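Local coordinates for protein DNA photolyase (Agrobacterium tumefaciens, PDB 4U63) that probably repairs ultraviolet-damaged DNA by light-driven splitting of cyclobutane pyrimidine dimers, using bound FAD and a methenyltetrahydrofolate antenna, at residues W117-D122 and V143-G148. Numbering follows the deposited sequence. Where two conformers were deposited one is given.
With SO4 (sulfate ion), chain E; SO4 (sulfate ion), chain D.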
ATOM      1  N   TRP A 117      20.707   2.711  -6.875  1.00 20.54           N
ATOM      2  CA  TRP A 117      19.385   2.690  -6.292  1.00 21.32           C
ATOM      3  C   TRP A 117      18.615   1.439  -6.689  1.00 21.75           C
ATOM      4  O   TRP A 117      18.961   0.747  -7.644  1.00 22.26           O
ATOM      5  CB  TRP A 117      18.583   3.950  -6.667  1.00 19.76           C
ATOM      6  CG  TRP A 117      18.308   4.198  -8.160  1.00 21.59           C
ATOM      7  CD1 TRP A 117      17.472   3.480  -8.984  1.00 22.71           C
ATOM      8  CD2 TRP A 117      18.826   5.272  -8.960  1.00 22.44           C
ATOM      9  NE1 TRP A 117      17.462   4.035 -10.249  1.00 22.23           N
ATOM     10  CE2 TRP A 117      18.284   5.131 -10.260  1.00 21.10           C
ATOM     11  CE3 TRP A 117      19.709   6.332  -8.708  1.00 22.88           C
ATOM     12  CZ2 TRP A 117      18.594   6.016 -11.304  1.00 21.10           C
ATOM     13  CZ3 TRP A 117      20.014   7.212  -9.744  1.00 23.23           C
ATOM     14  CH2 TRP A 117      19.456   7.047 -11.030  1.00 24.45           C
ATOM     15  N   ASN A 118      17.575   1.155  -5.922  1.00 19.63           N
ATOM     16  CA  ASN A 118      16.637   0.112  -6.268  1.00 19.75           C
ATOM     17  C   ASN A 118      15.555   0.686  -7.155  1.00 20.77           C
ATOM     18  O   ASN A 118      15.003   1.757  -6.874  1.00 21.36           O
ATOM     19  CB  ASN A 118      16.053  -0.501  -5.007  1.00 20.15           C
ATOM     20  CG  ASN A 118      17.102  -1.249  -4.220  1.00 22.19           C
ATOM     21  OD1 ASN A 118      17.765  -2.137  -4.761  1.00 22.95           O
ATOM     22  ND2 ASN A 118      17.281  -0.892  -2.963  1.00 20.54           N
ATOM     23  N   ARG A 119      15.262  -0.037  -8.229  1.00 19.99           N
ATOM     24  CA  ARG A 119      14.255   0.388  -9.193  1.00 21.60           C
ATOM     25  C   ARG A 119      12.909   0.563  -8.510  1.00 20.72           C
ATOM     26  O   ARG A 119      12.573  -0.171  -7.556  1.00 19.83           O
ATOM     27  CB  ARG A 119      14.116  -0.637 -10.316  1.00 23.38           C
ATOM     28  CG  ARG A 119      15.324  -0.719 -11.204  1.00 26.83           C
ATOM     29  CD  ARG A 119      15.258  -1.929 -12.107  1.00 30.31           C
ATOM     30  NE  ARG A 119      16.549  -2.144 -12.743  1.00 30.21           N
ATOM     31  CZ  ARG A 119      16.968  -3.298 -13.253  1.00 33.81           C
ATOM     32  NH1 ARG A 119      16.202  -4.394 -13.212  1.00 36.18           N
ATOM     33  NH2 ARG A 119      18.174  -3.359 -13.809  1.00 36.92           N
ATOM     34  N   ARG A 120      12.173   1.557  -8.981  1.00 20.46           N
ATOM     35  CA  ARG A 120      10.795   1.783  -8.577  1.00 20.57           C
ATOM     36  C   ARG A 120      10.003   1.702  -9.851  1.00 20.77           C
ATOM     37  O   ARG A 120      10.410   2.237 -10.875  1.00 23.53           O
ATOM     38  CB  ARG A 120      10.609   3.120  -7.856  1.00 21.41           C
ATOM     39  CG  ARG A 120      11.045   4.349  -8.625  1.00 20.95           C
ATOM     40  CD  ARG A 120      11.008   5.570  -7.735  1.00 22.45           C
ATOM     41  NE  ARG A 120      11.692   6.710  -8.337  1.00 23.17           N
ATOM     42  CZ  ARG A 120      11.787   7.919  -7.782  1.00 22.98           C
ATOM     43  NH1 ARG A 120      11.237   8.168  -6.597  1.00 22.25           N
ATOM     44  NH2 ARG A 120      12.442   8.888  -8.417  1.00 25.70           N
ATOM     45  N   TYR A 121       8.872   1.025  -9.789  1.00 22.91           N
ATOM     46  CA  TYR A 121       8.193   0.603 -10.997  1.00 24.33           C
ATOM     47  C   TYR A 121       6.918   1.369 -11.304  1.00 24.65           C
ATOM     48  O   TYR A 121       6.280   1.092 -12.301  1.00 27.06           O
ATOM     49  CB  TYR A 121       7.936  -0.888 -10.933  1.00 24.09           C
ATOM     50  CG  TYR A 121       9.201  -1.724 -10.978  1.00 23.32           C
ATOM     51  CD1 TYR A 121       9.880  -2.058  -9.818  1.00 24.70           C
ATOM     52  CD2 TYR A 121       9.705  -2.193 -12.176  1.00 24.49           C
ATOM     53  CE1 TYR A 121      11.029  -2.829  -9.847  1.00 25.95           C
ATOM     54  CE2 TYR A 121      10.857  -2.959 -12.219  1.00 25.55           C
ATOM     55  CZ  TYR A 121      11.513  -3.278 -11.046  1.00 25.07           C
ATOM     56  OH  TYR A 121      12.647  -4.043 -11.072  1.00 25.24           O
ATOM     57  N   ASP A 122       6.551   2.322 -10.453  1.00 21.67           N
ATOM     58  CA  ASP A 122       5.517   3.283 -10.813  1.00 23.60           C
ATOM     59  C   ASP A 122       6.052   4.115 -11.986  1.00 25.03           C
ATOM     60  O   ASP A 122       7.182   4.607 -11.926  1.00 25.71           O
ATOM     61  CB  ASP A 122       5.113   4.170  -9.629  1.00 27.10           C
ATOM     62  CG  ASP A 122       6.252   5.012  -9.104  1.00 26.29           C
ATOM     63  OD1 ASP A 122       7.162   4.462  -8.447  1.00 26.74           O
ATOM     64  OD2 ASP A 122       6.235   6.233  -9.339  1.00 33.37           O
ATOM     65  N   VAL A 143      26.012   4.766 -12.859  1.00 28.06           N
ATOM     66  CA  VAL A 143      24.709   4.671 -12.239  1.00 28.25           C
ATOM     67  C   VAL A 143      24.193   3.270 -12.480  1.00 28.99           C
ATOM     68  O   VAL A 143      24.180   2.806 -13.615  1.00 30.08           O
ATOM     69  CB  VAL A 143      23.707   5.663 -12.825  1.00 28.63           C
ATOM     70  CG1 VAL A 143      22.373   5.542 -12.097  1.00 28.36           C
ATOM     71  CG2 VAL A 143      24.250   7.092 -12.742  1.00 30.73           C
ATOM     72  N   ARG A 144      23.778   2.599 -11.409  1.00 27.19           N
ATOM     73  CA  ARG A 144      23.251   1.243 -11.505  1.00 26.86           C
ATOM     74  C   ARG A 144      21.971   1.123 -10.686  1.00 25.34           C
ATOM     75  O   ARG A 144      21.912   1.589  -9.545  1.00 23.16           O
ATOM     76  CB  ARG A 144      24.293   0.234 -11.021  1.00 28.58           C
ATOM     77  CG  ARG A 144      25.630   0.324 -11.753  1.00 34.15           C
ATOM     78  CD  ARG A 144      26.714  -0.431 -11.024  1.00 39.33           C
ATOM     79  NE  ARG A 144      26.416  -1.860 -10.959  1.00 41.15           N
ATOM     80  CZ  ARG A 144      26.978  -2.722 -10.107  1.00 44.65           C
ATOM     81  NH1 ARG A 144      27.886  -2.315  -9.219  1.00 43.14           N
ATOM     82  NH2 ARG A 144      26.625  -4.006 -10.140  1.00 46.40           N
ATOM     83  N   SER A 145      20.957   0.490 -11.276  1.00 24.12           N
ATOM     84  CA  SER A 145      19.658   0.270 -10.625  1.00 22.94           C
ATOM     85  C   SER A 145      19.367  -1.218 -10.504  1.00 23.02           C
ATOM     86  O   SER A 145      19.833  -2.011 -11.326  1.00 24.23           O
ATOM     87  CB  SER A 145      18.538   0.953 -11.393  1.00 22.74           C
ATOM     88  OG  SER A 145      18.282   0.298 -12.620  1.00 27.17           O
ATOM     89  N   PHE A 146      18.590  -1.592  -9.485  1.00 21.81           N
ATOM     90  CA  PHE A 146      18.407  -3.011  -9.146  1.00 19.30           C
ATOM     91  C   PHE A 146      16.965  -3.413  -8.894  1.00 19.03           C
ATOM     92  O   PHE A 146      16.145  -2.619  -8.427  1.00 20.84           O
ATOM     93  CB  PHE A 146      19.257  -3.370  -7.917  1.00 20.65           C
ATOM     94  CG  PHE A 146      20.724  -3.188  -8.150  1.00 20.74           C
ATOM     95  CD1 PHE A 146      21.311  -1.948  -7.971  1.00 20.73           C
ATOM     96  CD2 PHE A 146      21.511  -4.245  -8.594  1.00 22.24           C
ATOM     97  CE1 PHE A 146      22.666  -1.762  -8.213  1.00 23.69           C
ATOM     98  CE2 PHE A 146      22.868  -4.068  -8.836  1.00 24.52           C
ATOM     99  CZ  PHE A 146      23.446  -2.825  -8.646  1.00 25.26           C
ATOM    100  N   SER A 147      16.682  -4.670  -9.219  1.00 20.68           N
ATOM    101  CA  SER A 147      15.385  -5.276  -8.958  0.61 19.44           C
ATOM    102  C   SER A 147      15.225  -5.530  -7.460  1.00 19.65           C
ATOM    103  O   SER A 147      16.201  -5.487  -6.710  1.00 22.14           O
ATOM    104  CB  SER A 147      15.250  -6.599  -9.716  0.61 20.81           C
ATOM    105  OG  SER A 147      16.184  -7.561  -9.255  0.61 20.75           O
ATOM    106  N   GLY A 148      13.990  -5.807  -7.048  1.00 19.19           N
ATOM    107  CA  GLY A 148      13.682  -6.086  -5.650  1.00 19.86           C
ATOM    108  C   GLY A 148      12.255  -5.752  -5.248  1.00 20.03           C
ATOM    109  O   GLY A 148      11.654  -6.481  -4.469  1.00 21.00           O
TER
HETATM  110  S   SO4 E1004      20.771  -0.244 -15.001  1.00 40.65           S
HETATM  111  O1  SO4 E1004      21.292   0.211 -16.304  1.00 38.65           O
HETATM  112  O2  SO4 E1004      21.856  -0.397 -14.018  1.00 39.50           O
HETATM  113  O3  SO4 E1004      19.800   0.767 -14.533  1.00 44.05           O
HETATM  114  O4  SO4 E1004      20.109  -1.555 -15.168  1.00 44.80           O
HETATM  115  S   SO4 D1003      18.810  -6.869 -14.642  0.75 67.09           S
HETATM  116  O1  SO4 D1003      19.019  -5.516 -15.190  0.75 59.26           O
HETATM  117  O2  SO4 D1003      20.100  -7.413 -14.173  0.75 66.14           O
HETATM  118  O3  SO4 D1003      18.277  -7.738 -15.708  0.75 71.23           O
HETATM  119  O4  SO4 D1003      17.851  -6.824 -13.515  0.75 59.34           O
HETATM  120  O   HOH W   1      16.938  -4.827  -4.095  1.00 23.46           O
HETATM  121  O   HOH W   2      13.576  -2.633  -6.881  1.00 20.65           O
HETATM  122  O   HOH W   3      11.832  -5.880  -8.918  1.00 20.90           O
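Val143 lays its CG1 methyl over one face of the Trp117 indole, a CH-pi contact 3.9 Å from the centroid of the six-membered ring, while CB of Ser145 approaches the pyrrole side obliquely. The guanidinium of Arg119 has the backbone of Phe146 and Ser147 over one face and takes its polar partners at the edge. There Arg119 NE donates an almost straight bond to Ser145 OG (3.0 Å, 170°), only 4° out of the guanidinium plane. NH1 and NH2 both bind one sulfate, and NH2 reaches a second, which also accepts a bond from Ser145 N. The arginine chain is extended from CG to NE, which carries the group across the end of the neighbouring strand, past Ser145, to the two sulfates, probably from the crystallisation liquor. Phe146 turns its edge to the carbonyl of Trp117, with CD1 3.6 Å from that O; helix 41-49 packs against this phenyl ring. Its edge also meets a face of the Arg144 guanidinium, Phe146 CZ offset toward the rim.

Between the two strands, Trp117 N bonds to Arg144 O, Trp117 O accepts from Phe146 N, and Arg119 N closes on Phe146 O at 2.7 Å. Where the pairing ends, water continues the link: one molecule bridges Asn118 OD1 and Ser147 O, and another joins Tyr121 OH to Gly148 N. Asn118 ND2 is held by Asp34 and Asn40, and Tyr121 OH also meets Glu153. Strands 114-118 and 142-146 thus pair in parallel at one border of the five-stranded sheet, linked by helix 123-138 in the beta-alpha-beta crossover characteristic of the Rossmann-like N-terminal domain of photolyases.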